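Local structure of L-lysine 6-monooxygenase (Pseudomonas syringae pv. tomato, 5CQF) at residues I319-A323 against D324-V328; T189-F192 against L193-Q197; Q202-K205 against R206-V209. The protein probably hydroxylates the side-chain amine of L-lysine in siderophore biosynthesis, as an FAD- and NADP-dependent flavoprotein monooxygenase. One frame throughout, in Å; residues are numbered along the deposited sequence.

In the fold
Along the chain, interaction 2 comes first, then interaction 3, then interaction 1, all on the same side of the chain's centre. Interactions 2 and 3 belong to one parallel sheet and its helix: interaction 2 starts helix 192-198 after strand 186-188, and interaction 3 brings the chain back into strand 206-210. Their centres are about 13 Å apart, and Leu196 packs on Leu203 and Trp207. Interaction 1 closes the hairpin 314-322/325-332 of a neighbouring antiparallel sheet; its centre is about 13 Å from that of interaction 3, which it meets through Val328 and Leu208. Interactions 1 and 2 do not touch, nearest atoms about 10 Å apart. The GxGxxA pattern after strand 206-210 is consistent with a dinucleotide-binding, Rossmann-like domain.

Interaction 1. Residues I319-A323 against D324-V328; sequences IEHTA and DGYRV
The tip of the beta hairpin formed by strands 314-322 and 325-332 brings His321 and Tyr326 together in an offset stack. Their planes are 21° apart and their centroids lie 4.8 Å from each other; His321 CD2 sits over one face of the tyrosine ring, toward its rim, 3.6 Å from Tyr326 CE1. The imidazole reaches across the hairpin because CG is anti to the backbone N (chi1 -169°). Tyr326 OH is hydrogen-bonded to Thr185 OG1, which anchors the far end of the phenol. On the same face, Ile319 CD1 lies alongside, 4.1 Å from Val328 CG2 and 4.2 Å from Tyr326 CD1. The chain reverses in a type I beta turn from Thr322 to Gly325, and Thr322 N donates to Gly325 O (2.9 Å), the last backbone bond of the ladder before the turn. Thr322 OG1 accepts the Asp324 N-H (3.1 Å) and gives a weak bond to Gly325 O, so the hydroxyl links the start of the turn to its far side, mainly through Asp324 N. Further along, Glu320 and Arg327 form a hydrogen-bonded pair, with Arg327 N 3.0 Å from Glu320 O. Tyr326 and Val328 also bond through their backbones to strand 338-343, the third strand of this sheet.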
ATOM      1  N   ILE A 319       8.459 -20.048  38.164  1.00 52.71           N
ATOM      2  CA  ILE A 319       9.724 -19.571  37.623  1.00 53.48           C
ATOM      3  C   ILE A 319      10.769 -19.550  38.728  1.00 56.12           C
ATOM      4  O   ILE A 319      10.471 -19.167  39.856  1.00 58.91           O
ATOM      5  CB  ILE A 319       9.559 -18.158  37.013  1.00 51.44           C
ATOM      6  CG1 ILE A 319      10.904 -17.598  36.545  1.00 51.81           C
ATOM      7  CG2 ILE A 319       8.924 -17.193  38.001  1.00 50.51           C
ATOM      8  CD1 ILE A 319      10.773 -16.418  35.607  1.00 51.26           C
ATOM      9  N   GLU A 320      11.991 -19.973  38.422  1.00 57.68           N
ATOM     10  CA  GLU A 320      13.070 -19.821  39.376  1.00 59.78           C
ATOM     11  C   GLU A 320      14.365 -19.499  38.684  1.00 57.74           C
ATOM     12  O   GLU A 320      14.593 -19.912  37.558  1.00 55.76           O
ATOM     13  CB  GLU A 320      13.222 -21.045  40.293  1.00 66.22           C
ATOM     14  CG  GLU A 320      13.424 -22.385  39.608  1.00 71.31           C
ATOM     15  CD  GLU A 320      13.614 -23.533  40.610  1.00 79.26           C
ATOM     16  OE1 GLU A 320      12.717 -24.413  40.677  1.00 82.62           O
ATOM     17  OE2 GLU A 320      14.649 -23.560  41.334  1.00 76.66           O
ATOM     18  N   HIS A 321      15.186 -18.728  39.380  1.00 55.64           N
ATOM     19  CA  HIS A 321      16.492 -18.341  38.912  1.00 57.27           C
ATOM     20  C   HIS A 321      17.459 -19.410  39.404  1.00 57.51           C
ATOM     21  O   HIS A 321      17.590 -19.646  40.597  1.00 59.61           O
ATOM     22  CB  HIS A 321      16.819 -16.961  39.486  1.00 58.59           C
ATOM     23  CG  HIS A 321      18.021 -16.299  38.885  1.00 60.12           C
ATOM     24  ND1 HIS A 321      18.824 -15.438  39.604  1.00 61.45           N
ATOM     25  CD2 HIS A 321      18.547 -16.348  37.637  1.00 62.65           C
ATOM     26  CE1 HIS A 321      19.793 -14.989  38.826  1.00 62.08           C
ATOM     27  NE2 HIS A 321      19.646 -15.523  37.627  1.00 61.84           N
ATOM     28  N   THR A 322      18.090 -20.100  38.474  1.00 57.35           N
ATOM     29  CA  THR A 322      19.134 -21.040  38.796  1.00 60.43           C
ATOM     30  C   THR A 322      20.486 -20.485  38.326  1.00 62.44           C
ATOM     31  O   THR A 322      20.590 -19.362  37.814  1.00 62.07           O
ATOM     32  CB  THR A 322      18.854 -22.394  38.117  1.00 61.56           C
ATOM     33  OG1 THR A 322      19.052 -22.271  36.707  1.00 61.54           O
ATOM     34  CG2 THR A 322      17.425 -22.816  38.356  1.00 63.16           C
ATOM     35  N   ALA A 323      21.519 -21.298  38.486  1.00 66.00           N
ATOM     36  CA  ALA A 323      22.855 -20.966  38.021  1.00 67.61           C
ATOM     37  C   ALA A 323      22.936 -20.996  36.502  1.00 67.45           C
ATOM     38  O   ALA A 323      23.848 -20.413  35.934  1.00 67.02           O
ATOM     39  CB  ALA A 323      23.872 -21.940  38.620  1.00 69.71           C
ATOM     40  N   ASP A 324      22.002 -21.683  35.848  1.00 68.83           N
ATOM     41  CA  ASP A 324      21.987 -21.767  34.380  1.00 72.53           C
ATOM     42  C   ASP A 324      20.835 -20.983  33.715  1.00 69.59           C
ATOM     43  O   ASP A 324      20.293 -21.450  32.712  1.00 68.12           O
ATOM     44  CB  ASP A 324      21.888 -23.232  33.954  1.00 73.48           C
ATOM     45  CG  ASP A 324      22.745 -24.126  34.787  1.00 77.03           C
ATOM     46  OD1 ASP A 324      22.198 -24.731  35.738  1.00 78.87           O
ATOM     47  OD2 ASP A 324      23.954 -24.215  34.504  1.00 78.63           O
ATOM     48  N   GLY A 325      20.463 -19.827  34.278  1.00 67.24           N
ATOM     49  CA  GLY A 325      19.354 -19.006  33.766  1.00 64.72           C
ATOM     50  C   GLY A 325      18.051 -19.167  34.532  1.00 63.57           C
ATOM     51  O   GLY A 325      18.056 -19.224  35.758  1.00 64.87           O
ATOM     52  N   TYR A 326      16.932 -19.221  33.805  1.00 57.95           N
ATOM     53  CA  TYR A 326      15.619 -19.359  34.414  1.00 54.63           C
ATOM     54  C   TYR A 326      14.977 -20.644  33.958  1.00 55.47           C
ATOM     55  O   TYR A 326      15.151 -21.040  32.807  1.00 53.68           O
ATOM     56  CB  TYR A 326      14.709 -18.184  34.048  1.00 51.02           C
ATOM     57  CG  TYR A 326      15.264 -16.874  34.522  1.00 50.61           C
ATOM     58  CD1 TYR A 326      14.936 -16.357  35.766  1.00 51.35           C
ATOM     59  CD2 TYR A 326      16.154 -16.157  33.739  1.00 51.57           C
ATOM     60  CE1 TYR A 326      15.474 -15.156  36.201  1.00 50.86           C
ATOM     61  CE2 TYR A 326      16.691 -14.956  34.169  1.00 50.55           C
ATOM     62  CZ  TYR A 326      16.356 -14.472  35.402  1.00 49.47           C
ATOM     63  OH  TYR A 326      16.917 -13.297  35.812  1.00 49.90           O
ATOM     64  N   ARG A 327      14.241 -21.276  34.876  1.00 54.59           N
ATOM     65  CA  ARG A 327      13.423 -22.440  34.597  1.00 56.51           C
ATOM     66  C   ARG A 327      11.969 -21.978  34.727  1.00 53.04           C
ATOM     67  O   ARG A 327      11.511 -21.612  35.808  1.00 52.39           O
ATOM     68  CB  ARG A 327      13.754 -23.565  35.572  1.00 61.84           C
ATOM     69  CG  ARG A 327      13.112 -24.915  35.263  1.00 69.28           C
ATOM     70  CD  ARG A 327      13.300 -25.891  36.437  1.00 78.81           C
ATOM     71  NE  ARG A 327      12.483 -27.123  36.378  1.00 84.68           N
ATOM     72  CZ  ARG A 327      11.161 -27.207  36.599  1.00 87.27           C
ATOM     73  NH1 ARG A 327      10.413 -26.125  36.872  1.00 84.31           N
ATOM     74  NH2 ARG A 327      10.569 -28.396  36.522  1.00 88.75           N
ATOM     75  N   VAL A 328      11.256 -21.960  33.605  1.00 50.97           N
ATOM     76  CA  VAL A 328       9.925 -21.350  33.551  1.00 48.52           C
ATOM     77  C   VAL A 328       8.873 -22.386  33.219  1.00 47.37           C
ATOM     78  O   VAL A 328       8.981 -23.091  32.208  1.00 45.04           O
ATOM     79  CB  VAL A 328       9.864 -20.244  32.492  1.00 46.71           C
ATOM     80  CG1 VAL A 328       8.541 -19.524  32.584  1.00 47.40           C
ATOM     81  CG2 VAL A 328      11.010 -19.260  32.676  1.00 46.82           C
TER

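Interaction 2. Residues T189-F192 against L193-Q197; sequences TSRF and LTRLQ
Phe192 and Leu196, one helical turn apart, make the tight half of this contact. Leu196 CD2 rests over one face of the phenyl ring, 3.9 Å from its centroid and 20° off the ring normal, a CH-pi contact displaced toward the rim beside Phe192 CE1. Leu193 CD2 meets the same ring in its plane, at the edge, 3.9 Å from Phe192 CD2, so the two leucines touch the phenyl group from different directions. A chi1 of -176° sets Phe192 CG beside its own carbonyl carbon, where the ring can meet Leu196 of the next turn. Phe187 packs against both Phe192 and Leu196, and Ser219 and Glu222 of helix 214-226 also touch the Phe192 side chain, which is buried between strand and helix.

The Arg191 side is looser and more exposed. Its chain bends at chi2 and chi3 and brings NH2 over one face of the Arg195 guanidinium, 3.3 Å from Arg195 NH2. The two planes are only 22° apart. Both nitrogens are donors, so this is an approach of like charges and not a bond; the exposure of Arg191 to solvent probably lessens its cost. At the backbone, by contrast with these loose ends, Arg195 CG makes a close, somewhat crowded approach of 3.0 Å to Arg191 O.

That carbonyl accepts Arg195 N at 2.9 Å, and Phe192 O accepts Leu196 N at 3.0 Å. Before them, Phe192 N bonds back to Thr189 O, at the start of the short 3-10 segment 189-190. Arg191 holds the N-cap position, and these successive bonds mark the first turn of helix 192-198, which follows strand 186-188 in a beta-alpha-beta crossover to strand 206-210 of the parallel sheet.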
ATOM      1  N   THR A 189       9.539  -3.938  30.166  1.00 42.22           N
ATOM      2  CA  THR A 189       9.780  -3.279  28.887  1.00 44.15           C
ATOM      3  C   THR A 189      10.161  -1.818  29.015  1.00 45.64           C
ATOM      4  O   THR A 189      10.813  -1.291  28.132  1.00 47.63           O
ATOM      5  CB  THR A 189       8.571  -3.375  27.920  1.00 44.45           C
ATOM      6  OG1 THR A 189       7.370  -2.942  28.571  1.00 48.26           O
ATOM      7  CG2 THR A 189       8.371  -4.777  27.473  1.00 43.49           C
ATOM      8  N   SER A 190       9.746  -1.158  30.093  1.00 47.18           N
ATOM      9  CA  SER A 190      10.044   0.263  30.302  1.00 50.02           C
ATOM     10  C   SER A 190      11.546   0.548  30.500  1.00 53.91           C
ATOM     11  O   SER A 190      11.978   1.696  30.450  1.00 58.62           O
ATOM     12  CB  SER A 190       9.269   0.793  31.519  1.00 51.19           C
ATOM     13  OG  SER A 190       9.691   0.158  32.718  1.00 52.23           O
ATOM     14  N   ARG A 191      12.334  -0.486  30.768  1.00 54.96           N
ATOM     15  CA  ARG A 191      13.764  -0.339  30.924  1.00 57.29           C
ATOM     16  C   ARG A 191      14.491  -1.215  29.899  1.00 53.18           C
ATOM     17  O   ARG A 191      15.667  -1.523  30.067  1.00 50.21           O
ATOM     18  CB  ARG A 191      14.146  -0.732  32.355  1.00 62.19           C
ATOM     19  CG  ARG A 191      13.479   0.131  33.425  1.00 68.87           C
ATOM     20  CD  ARG A 191      14.360   1.307  33.833  1.00 76.80           C
ATOM     21  NE  ARG A 191      15.557   0.848  34.552  1.00 82.27           N
ATOM     22  CZ  ARG A 191      15.603   0.533  35.847  1.00 88.54           C
ATOM     23  NH1 ARG A 191      14.514   0.639  36.619  1.00 89.93           N
ATOM     24  NH2 ARG A 191      16.752   0.116  36.378  1.00 90.82           N
ATOM     25  N   PHE A 192      13.792  -1.579  28.821  1.00 49.40           N
ATOM     26  CA  PHE A 192      14.320  -2.509  27.818  1.00 48.44           C
ATOM     27  C   PHE A 192      15.649  -2.068  27.234  1.00 49.45           C
ATOM     28  O   PHE A 192      16.560  -2.870  27.121  1.00 50.58           O
ATOM     29  CB  PHE A 192      13.295  -2.767  26.687  1.00 44.99           C
ATOM     30  CG  PHE A 192      13.750  -3.785  25.680  1.00 42.91           C
ATOM     31  CD1 PHE A 192      13.637  -5.144  25.936  1.00 42.34           C
ATOM     32  CD2 PHE A 192      14.305  -3.392  24.475  1.00 44.83           C
ATOM     33  CE1 PHE A 192      14.089  -6.082  25.023  1.00 40.98           C
ATOM     34  CE2 PHE A 192      14.749  -4.329  23.553  1.00 42.59           C
ATOM     35  CZ  PHE A 192      14.652  -5.674  23.833  1.00 41.84           C
ATOM     36  N   LEU A 193      15.752  -0.800  26.866  1.00 54.33           N
ATOM     37  CA  LEU A 193      16.941  -0.292  26.205  1.00 58.60           C
ATOM     38  C   LEU A 193      18.101  -0.230  27.169  1.00 58.54           C
ATOM     39  O   LEU A 193      19.184  -0.716  26.872  1.00 60.49           O
ATOM     40  CB  LEU A 193      16.689   1.092  25.606  1.00 66.60           C
ATOM     41  CG  LEU A 193      16.411   1.191  24.099  1.00 72.24           C
ATOM     42  CD1 LEU A 193      17.682   0.891  23.295  1.00 73.69           C
ATOM     43  CD2 LEU A 193      15.256   0.288  23.678  1.00 74.24           C
ATOM     44  N   THR A 194      17.865   0.367  28.328  1.00 58.19           N
ATOM     45  CA  THR A 194      18.883   0.476  29.366  1.00 59.68           C
ATOM     46  C   THR A 194      19.434  -0.903  29.714  1.00 56.56           C
ATOM     47  O   THR A 194      20.630  -1.104  29.771  1.00 55.88           O
ATOM     48  CB  THR A 194      18.290   1.138  30.635  1.00 63.00           C
ATOM     49  OG1 THR A 194      17.483   2.272  30.265  1.00 67.35           O
ATOM     50  CG2 THR A 194      19.383   1.585  31.572  1.00 62.59           C
ATOM     51  N   ARG A 195      18.541  -1.859  29.920  1.00 54.08           N
ATOM     52  CA  ARG A 195      18.936  -3.209  30.314  1.00 51.15           C
ATOM     53  C   ARG A 195      19.729  -3.915  29.224  1.00 49.84           C
ATOM     54  O   ARG A 195      20.731  -4.567  29.516  1.00 47.40           O
ATOM     55  CB  ARG A 195      17.709  -4.057  30.672  1.00 50.14           C
ATOM     56  CG  ARG A 195      16.957  -3.578  31.904  1.00 50.81           C
ATOM     57  CD  ARG A 195      17.633  -4.080  33.167  1.00 52.34           C
ATOM     58  NE  ARG A 195      16.923  -3.660  34.365  1.00 54.12           N
ATOM     59  CZ  ARG A 195      17.460  -3.615  35.580  1.00 56.54           C
ATOM     60  NH1 ARG A 195      18.730  -3.944  35.770  1.00 57.58           N
ATOM     61  NH2 ARG A 195      16.731  -3.225  36.610  1.00 58.06           N
ATOM     62  N   LEU A 196      19.274  -3.807  27.983  1.00 48.90           N
ATOM     63  CA  LEU A 196      20.021  -4.378  26.850  1.00 51.26           C
ATOM     64  C   LEU A 196      21.425  -3.809  26.714  1.00 53.23           C
ATOM     65  O   LEU A 196      22.363  -4.502  26.316  1.00 52.41           O
ATOM     66  CB  LEU A 196      19.288  -4.157  25.541  1.00 51.38           C
ATOM     67  CG  LEU A 196      18.372  -5.273  25.024  1.00 55.30           C
ATOM     68  CD1 LEU A 196      19.123  -6.292  24.181  1.00 57.07           C
ATOM     69  CD2 LEU A 196      17.652  -5.994  26.143  1.00 55.80           C
ATOM     70  N   GLN A 197      21.572  -2.542  27.061  1.00 55.49           N
ATOM     71  CA  GLN A 197      22.846  -1.876  26.895  1.00 60.33           C
ATOM     72  C   GLN A 197      23.866  -2.429  27.896  1.00 57.18           C
ATOM     73  O   GLN A 197      25.027  -2.624  27.561  1.00 56.87           O
ATOM     74  CB  GLN A 197      22.658  -0.367  27.050  1.00 67.21           C
ATOM     75  CG  GLN A 197      23.509   0.442  26.104  1.00 72.66           C
ATOM     76  CD  GLN A 197      23.166   1.906  26.169  1.00 77.83           C
ATOM     77  OE1 GLN A 197      22.270   2.383  25.472  1.00 80.66           O
ATOM     78  NE2 GLN A 197      23.880   2.632  27.013  1.00 80.81           N
TER

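Interaction 3. Residues Q202-K205 against R206-V209; sequences QLPK and RWLV
Trp207, at the entry to strand 206-210, reaches back to Pro204 in the loop that leads in from helix 192-198. The hydrogen bonds are two. Trp207 NE1 donates to Pro204 O over 2.8 Å, but the bond is bent: the angle at the hydrogen is 138°, and the nitrogen stands above the carbonyl plane, 45° out of it. Earlier in the loop, Gln202 NE2 gives a straighter bond of 3.0 Å to Leu203 O, the acceptor lying close to the plane of the Gln202 amide. Apolar contact runs beside the Trp207 hydrogen bond: Pro204 CG lies 3.8 Å from Trp207 CZ2, a benzo CH next to the N-H side. Lys205 CE passes 3.9 Å from Arg206 CG, methylene to methylene. Ala345 and Val347 of strand 345-348 and Leu223 of helix 214-226 also touch the indole. Of the charges, Lys205 NZ stays 5.2 Å from Arg206 NE, not in contact. Arg206 NH2 forms a salt bridge with Asp344 OD1, which probably balances the arginine's charge and eases its nearness to Lys205. For the buried Trp207, the Pro204 carbonyl supplies an acceptor for the indole N-H and, with the packing around it, probably helps to hold the ring's rotation.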
ATOM      1  N   GLN A 202      27.642  -8.545  24.006  1.00 52.45           N
ATOM      2  CA  GLN A 202      27.140  -9.916  23.872  1.00 52.58           C
ATOM      3  C   GLN A 202      25.843 -10.095  24.621  1.00 51.49           C
ATOM      4  O   GLN A 202      25.803 -10.047  25.864  1.00 48.72           O
ATOM      5  CB  GLN A 202      28.159 -10.945  24.382  1.00 54.56           C
ATOM      6  CG  GLN A 202      27.684 -12.399  24.316  1.00 52.80           C
ATOM      7  CD  GLN A 202      27.652 -12.928  22.897  1.00 53.53           C
ATOM      8  OE1 GLN A 202      28.665 -12.923  22.198  1.00 57.85           O
ATOM      9  NE2 GLN A 202      26.488 -13.369  22.454  1.00 52.69           N
ATOM     10  N   LEU A 203      24.787 -10.327  23.854  1.00 50.43           N
ATOM     11  CA  LEU A 203      23.506 -10.646  24.447  1.00 50.13           C
ATOM     12  C   LEU A 203      23.405 -12.146  24.751  1.00 47.63           C
ATOM     13  O   LEU A 203      23.953 -12.953  24.036  1.00 49.31           O
ATOM     14  CB  LEU A 203      22.384 -10.243  23.492  1.00 49.73           C
ATOM     15  CG  LEU A 203      22.372  -8.774  23.090  1.00 51.22           C
ATOM     16  CD1 LEU A 203      21.241  -8.529  22.108  1.00 51.23           C
ATOM     17  CD2 LEU A 203      22.221  -7.878  24.303  1.00 51.68           C
ATOM     18  N   PRO A 204      22.653 -12.520  25.788  1.00 46.06           N
ATOM     19  CA  PRO A 204      22.317 -13.936  25.961  1.00 45.60           C
ATOM     20  C   PRO A 204      21.436 -14.489  24.852  1.00 44.93           C
ATOM     21  O   PRO A 204      20.709 -13.742  24.208  1.00 44.38           O
ATOM     22  CB  PRO A 204      21.582 -13.980  27.303  1.00 44.90           C
ATOM     23  CG  PRO A 204      21.202 -12.587  27.610  1.00 45.26           C
ATOM     24  CD  PRO A 204      22.120 -11.670  26.866  1.00 45.60           C
ATOM     25  N   LYS A 205      21.498 -15.797  24.657  1.00 45.67           N
ATOM     26  CA  LYS A 205      20.902 -16.457  23.501  1.00 50.33           C
ATOM     27  C   LYS A 205      19.391 -16.708  23.627  1.00 47.75           C
ATOM     28  O   LYS A 205      18.645 -16.536  22.668  1.00 43.86           O
ATOM     29  CB  LYS A 205      21.632 -17.799  23.251  1.00 55.91           C
ATOM     30  CG  LYS A 205      21.237 -18.530  21.965  1.00 63.19           C
ATOM     31  CD  LYS A 205      21.983 -19.855  21.793  1.00 70.47           C
ATOM     32  CE  LYS A 205      21.337 -20.982  22.607  1.00 75.64           C
ATOM     33  NZ  LYS A 205      22.276 -22.101  22.937  1.00 78.92           N
ATOM     34  N   ARG A 206      18.955 -17.147  24.804  1.00 48.45           N
ATOM     35  CA  ARG A 206      17.602 -17.664  24.985  1.00 45.10           C
ATOM     36  C   ARG A 206      16.795 -16.659  25.771  1.00 41.25           C
ATOM     37  O   ARG A 206      17.144 -16.320  26.889  1.00 42.65           O
ATOM     38  CB  ARG A 206      17.661 -19.001  25.712  1.00 47.57           C
ATOM     39  CG  ARG A 206      18.373 -20.106  24.940  1.00 49.75           C
ATOM     40  CD  ARG A 206      18.595 -21.359  25.798  1.00 50.40           C
ATOM     41  NE  ARG A 206      19.323 -20.997  27.018  1.00 51.54           N
ATOM     42  CZ  ARG A 206      19.429 -21.747  28.114  1.00 50.52           C
ATOM     43  NH1 ARG A 206      18.881 -22.955  28.177  1.00 50.20           N
ATOM     44  NH2 ARG A 206      20.095 -21.272  29.157  1.00 48.93           N
ATOM     45  N   TRP A 207      15.722 -16.156  25.175  1.00 39.20           N
ATOM     46  CA  TRP A 207      14.913 -15.126  25.790  1.00 35.83           C
ATOM     47  C   TRP A 207      13.483 -15.582  25.906  1.00 34.81           C
ATOM     48  O   TRP A 207      13.004 -16.334  25.070  1.00 34.98           O
ATOM     49  CB  TRP A 207      14.952 -13.894  24.953  1.00 35.75           C
ATOM     50  CG  TRP A 207      16.200 -13.144  25.083  1.00 37.41           C
ATOM     51  CD1 TRP A 207      17.355 -13.397  24.436  1.00 38.14           C
ATOM     52  CD2 TRP A 207      16.429 -11.977  25.885  1.00 37.42           C
ATOM     53  NE1 TRP A 207      18.306 -12.490  24.794  1.00 39.84           N
ATOM     54  CE2 TRP A 207      17.770 -11.596  25.681  1.00 39.27           C
ATOM     55  CE3 TRP A 207      15.631 -11.218  26.748  1.00 37.77           C
ATOM     56  CZ2 TRP A 207      18.347 -10.467  26.301  1.00 38.42           C
ATOM     57  CZ3 TRP A 207      16.195 -10.083  27.361  1.00 38.54           C
ATOM     58  CH2 TRP A 207      17.546  -9.727  27.132  1.00 38.58           C
ATOM     59  N   LEU A 208      12.814 -15.144  26.957  1.00 35.15           N
ATOM     60  CA  LEU A 208      11.373 -15.282  27.072  1.00 36.72           C
ATOM     61  C   LEU A 208      10.805 -13.904  27.128  1.00 35.98           C
ATOM     62  O   LEU A 208      11.298 -13.083  27.876  1.00 37.01           O
ATOM     63  CB  LEU A 208      11.009 -16.033  28.340  1.00 38.58           C
ATOM     64  CG  LEU A 208       9.525 -16.376  28.418  1.00 40.37           C
ATOM     65  CD1 LEU A 208       9.333 -17.670  29.169  1.00 42.69           C
ATOM     66  CD2 LEU A 208       8.684 -15.293  29.078  1.00 41.46           C
ATOM     67  N   VAL A 209       9.804 -13.630  26.310  1.00 36.18           N
ATOM     68  CA  VAL A 209       9.133 -12.337  26.318  1.00 36.70           C
ATOM     69  C   VAL A 209       7.641 -12.556  26.588  1.00 37.33           C
ATOM     70  O   VAL A 209       6.945 -13.209  25.810  1.00 35.23           O
ATOM     71  CB  VAL A 209       9.322 -11.599  24.976  1.00 37.49           C
ATOM     72  CG1 VAL A 209       8.629 -10.264  24.979  1.00 36.77           C
ATOM     73  CG2 VAL A 209      10.797 -11.383  24.679  1.00 40.74           C
TER